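Local structure of MdbA protein (Corynebacterium matruchotii ATCC 14266, 6BO0) at residues N14-F19 and D62-I67; Q29-K34 and K71-I76; F19-D24 and D104-Y109. The protein is a thiol-disulfide oxidoreductase of the DsbA-like family that probably catalyses disulfide bond formation in exported proteins. All blocks are in the same frame, centred on the assembly; numbering follows the deposited sequence.

Contact 1: N14-F19 and D62-I67; sequences NETTAF and DMKKLI
K64 reaches the loop of residues 14-19 through a long, nearly straight side chain. Its CG is anti to the backbone N (chi1 -173°), and the chain stays extended until it bends at the last torsion (chi4 -78°). The lysine thus lies across F19 and T17 and ends beside the backbone of T16. F19 CG sits between its own backbone N and carbonyl carbon (chi1 54°), and its CB points toward the helix.

K64 CG approaches the edge of the F19 ring, near the ring plane, with CE2 as its nearest ring atom at 4.1 Å. The two side chains cross at about a right angle. T17 also crosses K64 almost squarely, with its methyl CG2 4.0 Å from K64 CE. E15 runs past K64 in the opposite sense, and E15 OE1 lies 4.5 Å from K64 NZ in the conformer described, so this approach is tentative. Each has another partner: K64 NZ forms a salt bridge with E68, and E15 OE2 accepts a hydrogen bond from W110. In the T16 conformer described, a water bonds to T16 OG1 at 2.8 Å and weakly accepts from K64 NZ; this bridge is tentative too.

The apolar part of the contact is one branch of I67. I67 CG2 touches F19 CB at 3.6 Å and comes equally near F19 CG. T17 CB lies over one face of the same ring, offset toward its rim. L30 of strand 27-31 packs on both F19 and I67. The N-terminal loop is thereby packed against the last turns of helix 51-68. In this thioredoxin fold that helix follows C49, seen as S-hydroxycysteine and probably the first cysteine of the active-site CXXC motif.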
loop_
_atom_site.group_PDB
_atom_site.type_symbol
_atom_site.label_atom_id
_atom_site.label_comp_id
_atom_site.label_asym_id
_atom_site.label_seq_id
_atom_site.Cartn_x
_atom_site.Cartn_y
_atom_site.Cartn_z
ATOM N N ASN A 14 1.108 11.156 10.251
ATOM C CA ASN A 14 1.900 10.870 11.427
ATOM C C ASN A 14 1.191 9.994 12.427
ATOM O O ASN A 14 1.313 10.177 13.635
ATOM C CB ASN A 14 2.339 12.169 12.100
ATOM C CG ASN A 14 3.477 11.960 13.068
ATOM O OD1 ASN A 14 4.443 11.233 12.789
ATOM N ND2 ASN A 14 3.370 12.592 14.218
ATOM N N GLU A 15 0.466 9.023 11.915
ATOM C CA GLU A 15 -0.177 8.049 12.768
ATOM C C GLU A 15 0.809 7.081 13.370
ATOM O O GLU A 15 1.873 6.829 12.799
ATOM C CB GLU A 15 -1.156 7.252 11.964
ATOM C CG GLU A 15 -2.334 8.054 11.497
ATOM C CD GLU A 15 -3.319 7.140 10.835
ATOM O OE1 GLU A 15 -4.022 6.437 11.583
ATOM O OE2 GLU A 15 -3.320 7.079 9.579
ATOM N N THR A 16 0.459 6.571 14.549
ATOM C CA THR A 16 1.213 5.514 15.175
ATOM C C THR A 16 0.617 4.199 14.787
ATOM O O THR A 16 -0.588 4.120 14.487
ATOM C CB THR A 16 1.115 5.604 16.684
ATOM O OG1 THR A 16 -0.276 5.624 17.048
ATOM C CG2 THR A 16 1.830 6.859 17.166
ATOM N N THR A 17 1.440 3.168 14.739
ATOM C CA THR A 17 0.983 1.830 14.409
ATOM C C THR A 17 1.441 0.860 15.474
ATOM O O THR A 17 2.426 1.107 16.195
ATOM C CB THR A 17 1.529 1.387 13.042
ATOM O OG1 THR A 17 2.949 1.476 13.037
ATOM C CG2 THR A 17 0.991 2.300 11.904
ATOM N N ALA A 18 0.690 -0.223 15.616
ATOM C CA ALA A 18 1.042 -1.332 16.529
ATOM C C ALA A 18 0.837 -2.630 15.763
ATOM O O ALA A 18 0.054 -3.493 16.164
ATOM C CB ALA A 18 0.229 -1.310 17.821
ATOM N N PHE A 19 1.628 -2.813 14.732
ATOM C CA PHE A 19 1.635 -4.045 13.977
ATOM C C PHE A 19 2.939 -4.168 13.209
ATOM O O PHE A 19 3.792 -3.247 13.233
ATOM C CB PHE A 19 0.417 -4.174 13.054
ATOM C CG PHE A 19 0.204 -3.005 12.123
ATOM C CD1 PHE A 19 0.946 -2.851 10.955
ATOM C CD2 PHE A 19 -0.731 -2.034 12.431
ATOM C CE1 PHE A 19 0.732 -1.768 10.117
ATOM C CE2 PHE A 19 -0.959 -0.962 11.588
ATOM C CZ PHE A 19 -0.211 -0.819 10.429
ATOM N N ASP A 62 -10.645 1.929 10.354
ATOM C CA ASP A 62 -11.236 0.698 10.830
ATOM C C ASP A 62 -10.290 -0.469 10.559
ATOM O O ASP A 62 -10.134 -1.367 11.388
ATOM C CB ASP A 62 -12.605 0.461 10.204
ATOM C CG ASP A 62 -13.687 1.385 10.763
ATOM O OD1 ASP A 62 -13.526 1.998 11.859
ATOM O OD2 ASP A 62 -14.732 1.466 10.098
ATOM N N MET A 63 -9.652 -0.442 9.389
ATOM C CA MET A 63 -8.674 -1.483 9.042
ATOM C C MET A 63 -7.520 -1.506 10.060
ATOM O O MET A 63 -7.073 -2.583 10.495
ATOM C CB MET A 63 -8.186 -1.253 7.613
ATOM C CG MET A 63 -7.062 -2.172 7.219
ATOM S SD MET A 63 -6.667 -2.141 5.469
ATOM C CE MET A 63 -5.792 -0.609 5.331
ATOM N N LYS A 64 -6.976 -0.331 10.350
ATOM C CA LYS A 64 -5.837 -0.247 11.267
ATOM C C LYS A 64 -6.140 -0.898 12.624
ATOM O O LYS A 64 -5.354 -1.677 13.170
ATOM C CB LYS A 64 -5.452 1.196 11.468
ATOM C CG LYS A 64 -4.192 1.411 12.258
ATOM C CD LYS A 64 -3.897 2.902 12.298
ATOM C CE LYS A 64 -2.734 3.240 13.181
ATOM N NZ LYS A 64 -3.084 3.235 14.631
ATOM N N LYS A 65 -7.326 -0.631 13.132
ATOM C CA LYS A 65 -7.714 -1.198 14.411
ATOM C C LYS A 65 -7.870 -2.714 14.348
ATOM O O LYS A 65 -7.415 -3.430 15.247
ATOM C CB LYS A 65 -8.995 -0.561 14.911
ATOM C CG LYS A 65 -9.425 -1.126 16.270
ATOM C CD LYS A 65 -10.432 -0.262 17.014
ATOM C CE LYS A 65 -10.968 -0.962 18.263
ATOM N NZ LYS A 65 -9.897 -1.383 19.199
ATOM N N LEU A 66 -8.515 -3.205 13.290
ATOM C CA LEU A 66 -8.651 -4.636 13.124
ATOM C C LEU A 66 -7.282 -5.320 13.070
ATOM O O LEU A 66 -7.108 -6.402 13.623
ATOM C CB LEU A 66 -9.481 -4.967 11.883
ATOM C CG LEU A 66 -10.957 -4.564 11.933
ATOM C CD1 LEU A 66 -11.558 -4.796 10.574
ATOM C CD2 LEU A 66 -11.724 -5.320 13.008
ATOM N N ILE A 67 -6.318 -4.703 12.381
ATOM C CA ILE A 67 -4.973 -5.289 12.323
ATOM C C ILE A 67 -4.343 -5.291 13.728
ATOM O O ILE A 67 -3.835 -6.301 14.240
ATOM C CB ILE A 67 -4.044 -4.513 11.366
ATOM C CG1 ILE A 67 -4.557 -4.556 9.920
ATOM C CG2 ILE A 67 -2.623 -5.132 11.401
ATOM C CD1 ILE A 67 -3.908 -3.537 9.014
HETATM O O HOH W 1 -3.065 5.185 17.113
#

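Contact 2: Q29-K34 and K71-I76; sequences QLVSDK and KVKVNI
Q29 stretches its side chain over N75 and K73 of the neighbouring strand. Its CB lies 3.7 Å from N75 OD1. CG, anti to the backbone N (chi1 178°), is carried toward the lysine and meets K73 CG at 3.8 Å. CD comes near K73 CE. At the tip, NE2 also lies close to K73 CE. K73 has a second conformer, so every contact with its side chain beyond CB is tentative. NE2 donates to a water at 2.7 Å, and that water donates in turn to N75 OD1. The Q29 and N75 side chains lie side by side, pointing the same way, with their amide planes 32° apart. N75 ND2 is held from another strand, by D42 OD1, which fixes the turn of the amide that faces the water.

Q29 and N75 form an antiparallel non-hydrogen-bonded pair. The next pair, L30 with V74, is hydrogen-bonded: L30 N donates to V74 O at 2.8 Å, almost straight at 172°, and V74 N returns a bond to L30 O at 2.9 Å. This joins strand 27-31 to strand 72-78 in the central sheet of the thioredoxin fold. On its other edge strand 72-78 runs parallel to strand 39-45, the two linked through helix 51-68 as a beta-alpha-beta crossover.

L30 and V74 face away from Q29 and N75, toward that helix, and both side chains touch I67. L30 CD1 also meets I76 CG1 at 4.3 Å. V31 lays CG2 against K73 CB. Past V31 the strands part, and a water spans the gap, accepting from S32 N and donating to V72 O at 2.8 Å. S32 OG accepts from K34 N to form an ST turn.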
loop_
_atom_site.group_PDB
_atom_site.type_symbol
_atom_site.label_atom_id
_atom_site.label_comp_id
_atom_site.label_asym_id
_atom_site.label_seq_id
_atom_site.Cartn_x
_atom_site.Cartn_y
_atom_site.Cartn_z
ATOM N N GLN A 29 2.411 -7.759 3.962
ATOM C CA GLN A 29 1.589 -8.347 5.013
ATOM C C GLN A 29 1.682 -7.477 6.250
ATOM O O GLN A 29 2.777 -7.221 6.768
ATOM C CB GLN A 29 2.110 -9.764 5.318
ATOM C CG GLN A 29 1.391 -10.510 6.443
ATOM C CD GLN A 29 2.252 -11.634 7.041
ATOM O OE1 GLN A 29 2.978 -11.438 8.031
ATOM N NE2 GLN A 29 2.229 -12.778 6.408
ATOM N N LEU A 30 0.516 -7.070 6.731
ATOM C CA LEU A 30 0.376 -6.315 7.956
ATOM C C LEU A 30 -0.381 -7.172 8.953
ATOM O O LEU A 30 -1.525 -7.566 8.724
ATOM C CB LEU A 30 -0.394 -5.013 7.711
ATOM C CG LEU A 30 0.129 -4.168 6.536
ATOM C CD1 LEU A 30 -0.762 -2.933 6.386
ATOM C CD2 LEU A 30 1.581 -3.741 6.745
ATOM N N VAL A 31 0.240 -7.435 10.084
ATOM C CA VAL A 31 -0.328 -8.358 11.077
ATOM C C VAL A 31 0.319 -8.028 12.400
ATOM O O VAL A 31 1.481 -7.618 12.455
ATOM C CB VAL A 31 -0.126 -9.850 10.715
ATOM C CG1 VAL A 31 1.302 -10.310 10.938
ATOM C CG2 VAL A 31 -1.089 -10.719 11.490
ATOM N N SER A 32 -0.438 -8.178 13.472
ATOM C CA SER A 32 0.140 -7.947 14.762
ATOM C C SER A 32 0.426 -9.224 15.511
ATOM O O SER A 32 -0.059 -10.306 15.170
ATOM C CB SER A 32 -0.712 -7.024 15.569
ATOM O OG SER A 32 -1.723 -7.765 16.180
ATOM N N ASP A 33 1.243 -9.090 16.546
ATOM C CA ASP A 33 1.530 -10.191 17.461
ATOM C C ASP A 33 0.275 -10.707 18.187
ATOM O O ASP A 33 0.289 -11.801 18.727
ATOM C CB ASP A 33 2.558 -9.759 18.511
ATOM C CG ASP A 33 3.966 -9.580 17.949
ATOM O OD1 ASP A 33 4.237 -9.916 16.769
ATOM O OD2 ASP A 33 4.837 -9.100 18.713
ATOM N N LYS A 34 -0.804 -9.929 18.170
ATOM C CA LYS A 34 -2.062 -10.367 18.792
ATOM C C LYS A 34 -2.891 -11.268 17.905
ATOM O O LYS A 34 -3.925 -11.745 18.320
ATOM C CB LYS A 34 -2.915 -9.180 19.181
ATOM C CG LYS A 34 -2.203 -8.239 20.116
ATOM C CD LYS A 34 -3.083 -7.095 20.582
ATOM C CE LYS A 34 -2.311 -6.159 21.488
ATOM N NZ LYS A 34 -3.169 -5.067 22.034
ATOM N N LYS A 71 -7.432 -9.177 14.663
ATOM C CA LYS A 71 -8.622 -9.732 13.996
ATOM C C LYS A 71 -8.378 -10.103 12.536
ATOM O O LYS A 71 -9.039 -11.005 12.014
ATOM C CB LYS A 71 -9.813 -8.759 14.067
ATOM C CG LYS A 71 -10.234 -8.338 15.462
ATOM C CD LYS A 71 -10.815 -9.478 16.281
ATOM C CE LYS A 71 -12.250 -9.786 15.894
ATOM N NZ LYS A 71 -12.883 -10.810 16.787
ATOM N N VAL A 72 -7.427 -9.427 11.895
ATOM C CA VAL A 72 -7.126 -9.642 10.500
ATOM C C VAL A 72 -5.623 -9.568 10.264
ATOM O O VAL A 72 -4.880 -8.894 11.003
ATOM C CB VAL A 72 -7.789 -8.583 9.564
ATOM C CG1 VAL A 72 -9.305 -8.639 9.671
ATOM C CG2 VAL A 72 -7.293 -7.168 9.833
ATOM N N LYS A 73 -5.216 -10.302 9.228
ATOM C CA LYS A 73 -3.912 -10.181 8.598
ATOM C C LYS A 73 -4.233 -9.574 7.238
ATOM O O LYS A 73 -4.941 -10.186 6.435
ATOM C CB LYS A 73 -3.280 -11.568 8.411
ATOM C CG LYS A 73 -2.028 -11.600 7.545
ATOM C CD LYS A 73 -1.507 -13.005 7.319
ATOM C CE LYS A 73 -0.651 -13.462 8.478
ATOM N NZ LYS A 73 -0.130 -14.842 8.261
ATOM N N VAL A 74 -3.712 -8.371 6.967
ATOM C CA VAL A 74 -3.993 -7.684 5.710
ATOM C C VAL A 74 -2.819 -7.865 4.763
ATOM O O VAL A 74 -1.662 -7.572 5.122
ATOM C CB VAL A 74 -4.295 -6.190 5.933
ATOM C CG1 VAL A 74 -4.262 -5.407 4.627
ATOM C CG2 VAL A 74 -5.634 -5.994 6.616
ATOM N N ASN A 75 -3.127 -8.342 3.572
ATOM C CA ASN A 75 -2.162 -8.388 2.469
ATOM C C ASN A 75 -2.474 -7.266 1.497
ATOM O O ASN A 75 -3.466 -7.327 0.753
ATOM C CB ASN A 75 -2.292 -9.720 1.750
ATOM C CG ASN A 75 -1.802 -10.888 2.563
ATOM O OD1 ASN A 75 -0.854 -10.789 3.327
ATOM N ND2 ASN A 75 -2.429 -12.036 2.348
ATOM N N ILE A 76 -1.627 -6.244 1.479
ATOM C CA ILE A 76 -1.703 -5.196 0.467
ATOM C C ILE A 76 -1.039 -5.756 -0.779
ATOM O O ILE A 76 0.151 -6.083 -0.764
ATOM C CB ILE A 76 -1.023 -3.891 0.932
ATOM C CG1 ILE A 76 -1.647 -3.356 2.226
ATOM C CG2 ILE A 76 -1.043 -2.873 -0.206
ATOM C CD1 ILE A 76 -3.086 -2.936 2.134
HETATM O O HOH W 2 0.501 -12.972 4.280
HETATM O O HOH W 3 -3.240 -8.742 13.250
#

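Contact 3: F19-D24 and D104-Y109; sequences FNNKVD and DSAQVY
N21 presents its amide to the chain just ahead of helix 106-118. Its CG sits between its backbone N and carbonyl carbon (chi1 54°), which brings the amide to D104 O. N21 ND2 donates to D104 O at 2.9 Å, nearly straight at 172°. The acceptor lies in the amide plane, while the donor stands above the carbonyl plane by 40°. N21 OD1 is 3.0 Å from A106 N, but the angle is too poor for a hydrogen bond. The methyl CB of A106 packs against N21 as well, 3.4 Å from N21 OD1, and lies 3.3 Å from F19 O and 3.9 Å from F19 CE1.

Helix 106-118 belongs to the helical insertion that sets the DsbA family apart within the thioredoxin fold, and N21 ties it to the edge strand 20-24.

Behind the first shell, S105 is the N-cap: its OG accepts from V108 N at 3.1 Å. D104 OD1 accepts from S105 N at 2.8 Å through its anti lone pair, which steadies the turn that offers D104 O. D104 OD2 is bonded in turn to T145 OG1 and K142 N. On the strand side, N20 and K22 hold N21 in place through backbone bonds to V31 and Q29.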
loop_
_atom_site.group_PDB
_atom_site.type_symbol
_atom_site.label_atom_id
_atom_site.label_comp_id
_atom_site.label_asym_id
_atom_site.label_seq_id
_atom_site.Cartn_x
_atom_site.Cartn_y
_atom_site.Cartn_z
ATOM N N PHE A 19 1.628 -2.813 14.732
ATOM C CA PHE A 19 1.635 -4.045 13.977
ATOM C C PHE A 19 2.939 -4.168 13.209
ATOM O O PHE A 19 3.792 -3.247 13.233
ATOM C CB PHE A 19 0.417 -4.174 13.054
ATOM C CG PHE A 19 0.204 -3.005 12.123
ATOM C CD1 PHE A 19 0.946 -2.851 10.955
ATOM C CD2 PHE A 19 -0.731 -2.034 12.431
ATOM C CE1 PHE A 19 0.732 -1.768 10.117
ATOM C CE2 PHE A 19 -0.959 -0.962 11.588
ATOM C CZ PHE A 19 -0.211 -0.819 10.429
ATOM N N ASN A 20 3.143 -5.341 12.628
ATOM C CA ASN A 20 4.348 -5.686 11.889
ATOM C C ASN A 20 4.096 -5.653 10.398
ATOM O O ASN A 20 2.964 -5.796 9.941
ATOM C CB ASN A 20 4.785 -7.096 12.300
ATOM C CG ASN A 20 4.931 -7.219 13.780
ATOM O OD1 ASN A 20 5.542 -6.340 14.379
ATOM N ND2 ASN A 20 4.314 -8.212 14.374
ATOM N N ASN A 21 5.182 -5.450 9.659
ATOM C CA ASN A 21 5.141 -5.414 8.217
ATOM C C ASN A 21 6.176 -6.347 7.677
ATOM O O ASN A 21 7.346 -6.265 8.068
ATOM C CB ASN A 21 5.428 -3.997 7.664
ATOM C CG ASN A 21 6.742 -3.396 8.180
ATOM O OD1 ASN A 21 6.985 -3.373 9.391
ATOM N ND2 ASN A 21 7.567 -2.880 7.290
ATOM N N LYS A 22 5.793 -7.195 6.743
ATOM C CA LYS A 22 6.802 -7.930 6.007
ATOM C C LYS A 22 6.293 -8.259 4.611
ATOM O O LYS A 22 5.112 -8.190 4.340
ATOM C CB LYS A 22 7.268 -9.164 6.749
ATOM C CG LYS A 22 6.270 -10.278 6.717
ATOM C CD LYS A 22 6.894 -11.560 7.257
ATOM C CE LYS A 22 6.182 -12.803 6.727
ATOM N NZ LYS A 22 7.045 -14.020 6.762
ATOM N N VAL A 23 7.203 -8.560 3.713
ATOM C CA VAL A 23 6.829 -9.013 2.390
ATOM C C VAL A 23 6.652 -10.518 2.422
ATOM O O VAL A 23 7.523 -11.234 2.884
ATOM C CB VAL A 23 7.868 -8.584 1.363
ATOM C CG1 VAL A 23 7.512 -9.107 -0.015
ATOM C CG2 VAL A 23 7.968 -7.062 1.369
ATOM N N ASP A 24 5.489 -10.967 1.962
ATOM C CA ASP A 24 5.129 -12.375 1.899
ATOM C C ASP A 24 4.696 -12.676 0.477
ATOM O O ASP A 24 3.575 -12.308 0.105
ATOM C CB ASP A 24 3.958 -12.683 2.848
ATOM C CG ASP A 24 3.477 -14.125 2.726
ATOM O OD1 ASP A 24 4.341 -15.004 2.496
ATOM O OD2 ASP A 24 2.261 -14.389 2.861
ATOM N N ASP A 104 11.821 -0.976 5.982
ATOM C CA ASP A 104 11.594 0.055 6.942
ATOM C C ASP A 104 10.447 -0.333 7.874
ATOM O O ASP A 104 10.069 -1.498 7.945
ATOM C CB ASP A 104 11.397 1.407 6.231
ATOM C CG ASP A 104 12.016 2.573 6.988
ATOM O OD1 ASP A 104 11.527 2.889 8.100
ATOM O OD2 ASP A 104 12.988 3.162 6.483
ATOM N N SER A 105 9.960 0.618 8.650
ATOM C CA SER A 105 9.014 0.308 9.706
ATOM C C SER A 105 7.568 0.318 9.195
ATOM O O SER A 105 7.203 0.977 8.209
ATOM C CB SER A 105 9.123 1.301 10.866
ATOM O OG SER A 105 8.658 2.577 10.460
ATOM N N ALA A 106 6.735 -0.421 9.908
ATOM C CA ALA A 106 5.310 -0.435 9.653
ATOM C C ALA A 106 4.713 0.956 9.739
ATOM O O ALA A 106 3.840 1.339 8.933
ATOM C CB ALA A 106 4.601 -1.370 10.633
ATOM N N GLN A 107 5.214 1.761 10.673
ATOM C CA GLN A 107 4.672 3.079 10.859
ATOM C C GLN A 107 4.956 3.981 9.628
ATOM O O GLN A 107 4.083 4.737 9.153
ATOM C CB GLN A 107 5.216 3.697 12.128
ATOM C CG GLN A 107 4.607 5.026 12.411
ATOM C CD GLN A 107 4.841 5.422 13.840
ATOM O OE1 GLN A 107 5.456 6.439 14.111
ATOM N NE2 GLN A 107 4.394 4.587 14.771
ATOM N N VAL A 108 6.196 3.961 9.158
ATOM C CA VAL A 108 6.550 4.766 7.993
ATOM C C VAL A 108 5.788 4.259 6.771
ATOM O O VAL A 108 5.268 5.056 5.978
ATOM C CB VAL A 108 8.075 4.776 7.788
ATOM C CG1 VAL A 108 8.440 5.527 6.517
ATOM C CG2 VAL A 108 8.767 5.418 8.958
ATOM N N TYR A 109 5.691 2.943 6.623
ATOM C CA TYR A 109 4.929 2.371 5.519
ATOM C C TYR A 109 3.477 2.857 5.532
ATOM O O TYR A 109 2.941 3.301 4.514
ATOM C CB TYR A 109 4.977 0.839 5.552
ATOM C CG TYR A 109 4.068 0.256 4.498
ATOM C CD1 TYR A 109 4.394 0.302 3.155
ATOM C CD2 TYR A 109 2.841 -0.268 4.832
ATOM C CE1 TYR A 109 3.533 -0.184 2.175
ATOM C CE2 TYR A 109 1.959 -0.738 3.866
ATOM C CZ TYR A 109 2.310 -0.704 2.548
ATOM O OH TYR A 109 1.422 -1.179 1.617
HETATM O O HOH W 4 9.513 -4.089 10.004
#

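Overall arrangement
The three contacts lie close together, their centres about 10 to 11 Å apart. F19 is shared by contacts 1 and 3. It packs on helix 51-68 in one and on the start of helix 106-118 in the other. Strands 20-24 and 27-31 join contacts 2 and 3 by probable backbone hydrogen bonds, Q29 N to K22 O and V31 O to N20 N, both 2.8 Å. The segments of contacts 1 and 2 alternate along the chain. A short loop leads from helix 51-68 to strand 72-78, and L66 O lies 3.0 Å from K71 N, a probable hydrogen bond. The oxidised cysteine C49 precedes that helix, and contact 1 involves the helix's far, C-terminal half.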